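Local coordinates for protein toxin PAU_02230 (PDB 6HV6) that acts as a bacterial toxin, PaTox of Photorhabdus asymbiotica, modelled here as helices packed with a six-stranded antiparallel sheet, at residues P196-A199 / L200-S203; K329-Q333 / Y334-D338. The protein carries 1 engineered substitution. All blocks are in the same frame, centred on the assembly; numbering follows the deposited sequence.

Interaction 1. Residues P196-A199 / L200-S203. Engineered in segment 196-199: Ala-199 (natural residue Cys).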
loop_
_atom_site.group_PDB
_atom_site.type_symbol
_atom_site.label_atom_id
_atom_site.label_comp_id
_atom_site.label_asym_id
_atom_site.label_seq_id
_atom_site.Cartn_x
_atom_site.Cartn_y
_atom_site.Cartn_z
ATOM N N PRO A 196 -3.153 -5.403 6.150
ATOM C CA PRO A 196 -1.747 -5.096 6.431
ATOM C C PRO A 196 -0.875 -5.158 5.180
ATOM O O PRO A 196 -1.169 -5.844 4.198
ATOM C CB PRO A 196 -1.349 -6.175 7.441
ATOM C CG PRO A 196 -2.647 -6.495 8.158
ATOM C CD PRO A 196 -3.704 -6.400 7.089
ATOM N N SER A 197 0.228 -4.419 5.239
ATOM C CA SER A 197 1.147 -4.332 4.117
ATOM C C SER A 197 1.619 -5.708 3.656
ATOM O O SER A 197 1.935 -6.580 4.464
ATOM C CB SER A 197 2.356 -3.495 4.515
ATOM O OG SER A 197 3.272 -3.492 3.434
ATOM N N GLU A 198 1.703 -5.895 2.349
ATOM C CA GLU A 198 2.303 -7.104 1.801
ATOM C C GLU A 198 3.530 -6.762 0.963
ATOM O O GLU A 198 3.814 -7.401 -0.039
ATOM C CB GLU A 198 1.288 -7.908 0.987
ATOM C CG GLU A 198 0.141 -8.471 1.816
ATOM C CD GLU A 198 0.605 -9.473 2.859
ATOM O OE1 GLU A 198 1.733 -9.995 2.714
ATOM O OE2 GLU A 198 -0.156 -9.725 3.829
ATOM N N ALA A 199 4.288 -5.758 1.398
ATOM C CA ALA A 199 5.374 -5.232 0.581
ATOM C C ALA A 199 6.486 -6.257 0.371
ATOM O O ALA A 199 7.108 -6.277 -0.694
ATOM C CB ALA A 199 5.928 -3.953 1.226
ATOM N N LEU A 200 6.768 -7.110 1.365
ATOM C CA LEU A 200 7.813 -8.115 1.190
ATOM C C LEU A 200 7.477 -9.100 0.069
ATOM O O LEU A 200 8.273 -9.228 -0.873
ATOM C CB LEU A 200 8.099 -8.823 2.523
ATOM C CG LEU A 200 9.009 -10.063 2.462
ATOM C CD1 LEU A 200 10.397 -9.729 1.918
ATOM C CD2 LEU A 200 9.131 -10.732 3.839
ATOM N N PRO A 201 6.338 -9.801 0.101
ATOM C CA PRO A 201 6.055 -10.722 -1.011
ATOM C C PRO A 201 5.805 -10.000 -2.320
ATOM O O PRO A 201 6.120 -10.555 -3.378
ATOM C CB PRO A 201 4.808 -11.487 -0.539
ATOM C CG PRO A 201 4.148 -10.541 0.448
ATOM C CD PRO A 201 5.304 -9.872 1.147
ATOM N N GLU A 202 5.225 -8.795 -2.287
ATOM C CA GLU A 202 5.061 -8.034 -3.520
ATOM C C GLU A 202 6.413 -7.776 -4.171
ATOM O O GLU A 202 6.580 -7.972 -5.378
ATOM C CB GLU A 202 4.317 -6.720 -3.230
ATOM C CG GLU A 202 2.826 -6.961 -2.975
ATOM C CD GLU A 202 2.141 -5.836 -2.211
ATOM O OE1 GLU A 202 2.816 -4.914 -1.712
ATOM O OE2 GLU A 202 0.901 -5.880 -2.120
ATOM N N SER A 203 7.395 -7.351 -3.375
ATOM C CA SER A 203 8.726 -7.061 -3.909
ATOM C C SER A 203 9.384 -8.314 -4.479
ATOM O O SER A 203 9.945 -8.283 -5.579
ATOM C CB SER A 203 9.602 -6.464 -2.810
ATOM O OG SER A 203 9.127 -5.193 -2.397
#
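Glu-198 and Glu-202 meet at the first turn of helix 199-211, and the close packing gathers round the backbone oxygen of Glu-198, the N-cap residue. Glu-202 N donates to Glu-198 O at 3.0 Å. The side chain of Glu-202 runs extended alongside the same oxygen, with its CG 3.1 Å from Glu-198 O. Pro-201 closes in as well: its CD is 3.1 Å from Glu-198 O, and its CG lies 3.4 Å from Glu-198 OE1. The bent chain of Glu-198 (chi2 -63°) brings this carboxylate to the proline ring, and His-244 ND1 is its hydrogen-bond partner.

One residue on, Ala-199 O takes two bonds from Ser-203. The backbone N and OG of Ser-203, each 2.9 Å from Ala-199 O, reach it from opposite faces of the carbonyl plane. OG stands beside its own backbone N (chi1 -66°), and this makes the double grip possible. Ala-199 is engineered from a cysteine; its CB touches His-289 and Pro-310.

The looser side is that of Leu-200. Its end leads away from 196-199, and its backbone N hydrogen-bonds to a sulfonate oxygen of a HEPES molecule, probably from the crystallisation liquor. Before the helix, Ser-197 OG accepts from Ala-199 N at 3.2 Å, an ST turn. A natural cysteine opening a helix beside a strand that begins with a histidine is consistent with a papain-like fold.

Interaction 2. Residues K329-Q333 / Y334-D338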
loop_
_atom_site.group_PDB
_atom_site.type_symbol
_atom_site.label_atom_id
_atom_site.label_comp_id
_atom_site.label_asym_id
_atom_site.label_seq_id
_atom_site.Cartn_x
_atom_site.Cartn_y
_atom_site.Cartn_z
ATOM N N LYS A 329 16.022 10.253 -3.045
ATOM C CA LYS A 329 15.031 11.275 -2.722
ATOM C C LYS A 329 13.823 10.661 -2.018
ATOM O O LYS A 329 13.280 11.243 -1.070
ATOM C CB LYS A 329 14.612 11.999 -4.002
ATOM C CG LYS A 329 13.581 13.088 -3.810
ATOM C CD LYS A 329 13.394 13.887 -5.093
ATOM C CE LYS A 329 12.659 13.093 -6.174
ATOM N NZ LYS A 329 12.607 13.855 -7.467
ATOM N N LYS A 330 13.403 9.468 -2.448
ATOM C CA LYS A 330 12.252 8.833 -1.815
ATOM C C LYS A 330 12.581 8.321 -0.414
ATOM O O LYS A 330 11.711 8.317 0.463
ATOM C CB LYS A 330 11.735 7.698 -2.706
ATOM C CG LYS A 330 11.136 8.183 -4.040
ATOM C CD LYS A 330 9.903 9.084 -3.823
ATOM C CE LYS A 330 10.124 10.501 -4.312
ATOM N NZ LYS A 330 8.847 11.293 -4.315
ATOM N N MET A 331 13.814 7.878 -0.171
ATOM C CA MET A 331 14.158 7.464 1.186
ATOM C C MET A 331 14.136 8.656 2.138
ATOM O O MET A 331 13.649 8.556 3.272
ATOM C CB MET A 331 15.524 6.777 1.197
ATOM C CG MET A 331 15.573 5.443 0.415
ATOM S SD MET A 331 14.282 4.215 0.829
ATOM C CE MET A 331 13.045 4.508 -0.424
ATOM N N GLN A 332 14.644 9.799 1.689
ATOM C CA GLN A 332 14.570 10.993 2.524
ATOM C C GLN A 332 13.131 11.428 2.743
ATOM O O GLN A 332 12.784 11.884 3.836
ATOM C CB GLN A 332 15.411 12.095 1.893
ATOM C CG GLN A 332 16.836 11.611 1.662
ATOM C CD GLN A 332 17.776 12.705 1.228
ATOM O OE1 GLN A 332 17.389 13.623 0.505
ATOM N NE2 GLN A 332 19.026 12.618 1.676
ATOM N N GLN A 333 12.271 11.249 1.736
ATOM C CA GLN A 333 10.850 11.552 1.899
ATOM C C GLN A 333 10.209 10.654 2.955
ATOM O O GLN A 333 9.365 11.104 3.731
ATOM C CB GLN A 333 10.137 11.396 0.552
ATOM C CG GLN A 333 8.692 11.872 0.536
ATOM C CD GLN A 333 7.996 11.620 -0.802
ATOM O OE1 GLN A 333 8.099 10.536 -1.383
ATOM N NE2 GLN A 333 7.291 12.630 -1.297
ATOM N N TYR A 334 10.578 9.371 2.985
ATOM C CA TYR A 334 10.158 8.505 4.084
ATOM C C TYR A 334 10.822 8.875 5.404
ATOM O O TYR A 334 10.389 8.388 6.453
ATOM C CB TYR A 334 10.513 7.052 3.798
ATOM C CG TYR A 334 9.564 6.280 2.928
ATOM C CD1 TYR A 334 8.235 6.086 3.303
ATOM C CD2 TYR A 334 10.009 5.694 1.752
ATOM C CE1 TYR A 334 7.366 5.334 2.508
ATOM C CE2 TYR A 334 9.150 4.939 0.951
ATOM C CZ TYR A 334 7.831 4.769 1.332
ATOM O OH TYR A 334 6.977 4.021 0.532
ATOM N N ASP A 335 11.899 9.664 5.368
ATOM C CA ASP A 335 12.703 9.967 6.562
ATOM C C ASP A 335 13.291 8.702 7.184
ATOM O O ASP A 335 13.394 8.585 8.410
ATOM C CB ASP A 335 11.894 10.739 7.609
ATOM C CG ASP A 335 12.776 11.579 8.523
ATOM O OD1 ASP A 335 13.660 12.296 7.998
ATOM O OD2 ASP A 335 12.586 11.514 9.758
ATOM N N PHE A 336 13.658 7.733 6.350
ATOM C CA PHE A 336 14.386 6.561 6.841
ATOM C C PHE A 336 15.847 6.921 7.055
ATOM O O PHE A 336 16.495 7.405 6.120
ATOM C CB PHE A 336 14.308 5.416 5.843
ATOM C CG PHE A 336 12.933 4.823 5.683
ATOM C CD1 PHE A 336 12.023 4.845 6.725
ATOM C CD2 PHE A 336 12.561 4.230 4.487
ATOM C CE1 PHE A 336 10.760 4.285 6.574
ATOM C CE2 PHE A 336 11.297 3.667 4.334
ATOM C CZ PHE A 336 10.403 3.695 5.379
ATOM N N PRO A 337 16.420 6.679 8.234
ATOM C CA PRO A 337 17.868 6.857 8.395
ATOM C C PRO A 337 18.641 5.898 7.494
ATOM O O PRO A 337 18.179 4.796 7.183
ATOM C CB PRO A 337 18.112 6.574 9.882
ATOM C CG PRO A 337 16.917 5.822 10.336
ATOM C CD PRO A 337 15.766 6.283 9.495
ATOM N N ASP A 338 19.822 6.350 7.060
ATOM C CA ASP A 338 20.612 5.606 6.081
ATOM C C ASP A 338 20.930 4.198 6.560
ATOM O O ASP A 338 20.881 3.245 5.773
ATOM C CB ASP A 338 21.914 6.353 5.774
ATOM C CG ASP A 338 21.680 7.660 5.045
ATOM O OD1 ASP A 338 20.500 8.000 4.791
ATOM O OD2 ASP A 338 22.679 8.345 4.724
#
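Met-331 lays its side chain against the edges of two rings, those of Tyr-334 and Phe-336, where helix 320-334 runs out. Its methyl CE lies 3.9 Å from Tyr-334 CD2, at the edge of the tyrosine ring and in its plane. Its sulfur SD is 4.0 Å from Phe-336 CD2. That is a Met-aromatic contact made at the ring edge: SD stands 5.4 Å from the centroid of the Phe-336 ring and 84° off its normal. The methionine chain is bent at both chi2 and chi3, which lets SD and CE address different rings. One face of the Phe-336 ring is covered by Tyr-334 CB, 3.4 Å above the plane and over the ring centre. The three side chains thus form one small apolar cluster.

The backbone turn brings them together. Tyr-334 N still makes a helical bond to Lys-330 O, 3.0 Å long. Asp-335 then leaves the helix with positive phi (60°), and the chain closes in a Schellman motif. Phe-336 N reaches back to Met-331 O at 3.2 Å. Asp-335 N bonds to Gln-332 O at 2.8 Å, coming from above the carbonyl plane. This turn sets Phe-336 beside Met-331.

Further out, Lys-330 NZ bonds to Gln-333 OE1 at 3.1 Å, also from above the plane of the amide. The same NZ bonds to Ser-176 OG. Tyr-334 OH is held by Asp-309 OD2 and Asn-311 ND2, which tie the ring to the end of strand 304-309 and the loop after it. Phe-307 of that strand touches both Lys-330 and Met-331. Pro-287 and Val-341 pack on Phe-336.

Interaction 1 lies at the start of a helix, and interaction 2 at the end of a later one. Their centres are 19 Å apart, and their nearest atoms about 8 Å, so they do not touch. The six-stranded sheet relates them. Interaction 1 packs on strand 289-296, and interaction 2 on its neighbour 304-309. Both also meet the chain at the end of strand 304-309: Asp-309 bonds the tyrosine of interaction 2, and Pro-310, just after the strand, packs on interaction 1. HEPES lies about 3 Å from the side chain of Leu-200, and 1,2-ethanediol about 4 Å from that of Tyr-334. Both molecules probably come from the crystallisation liquor.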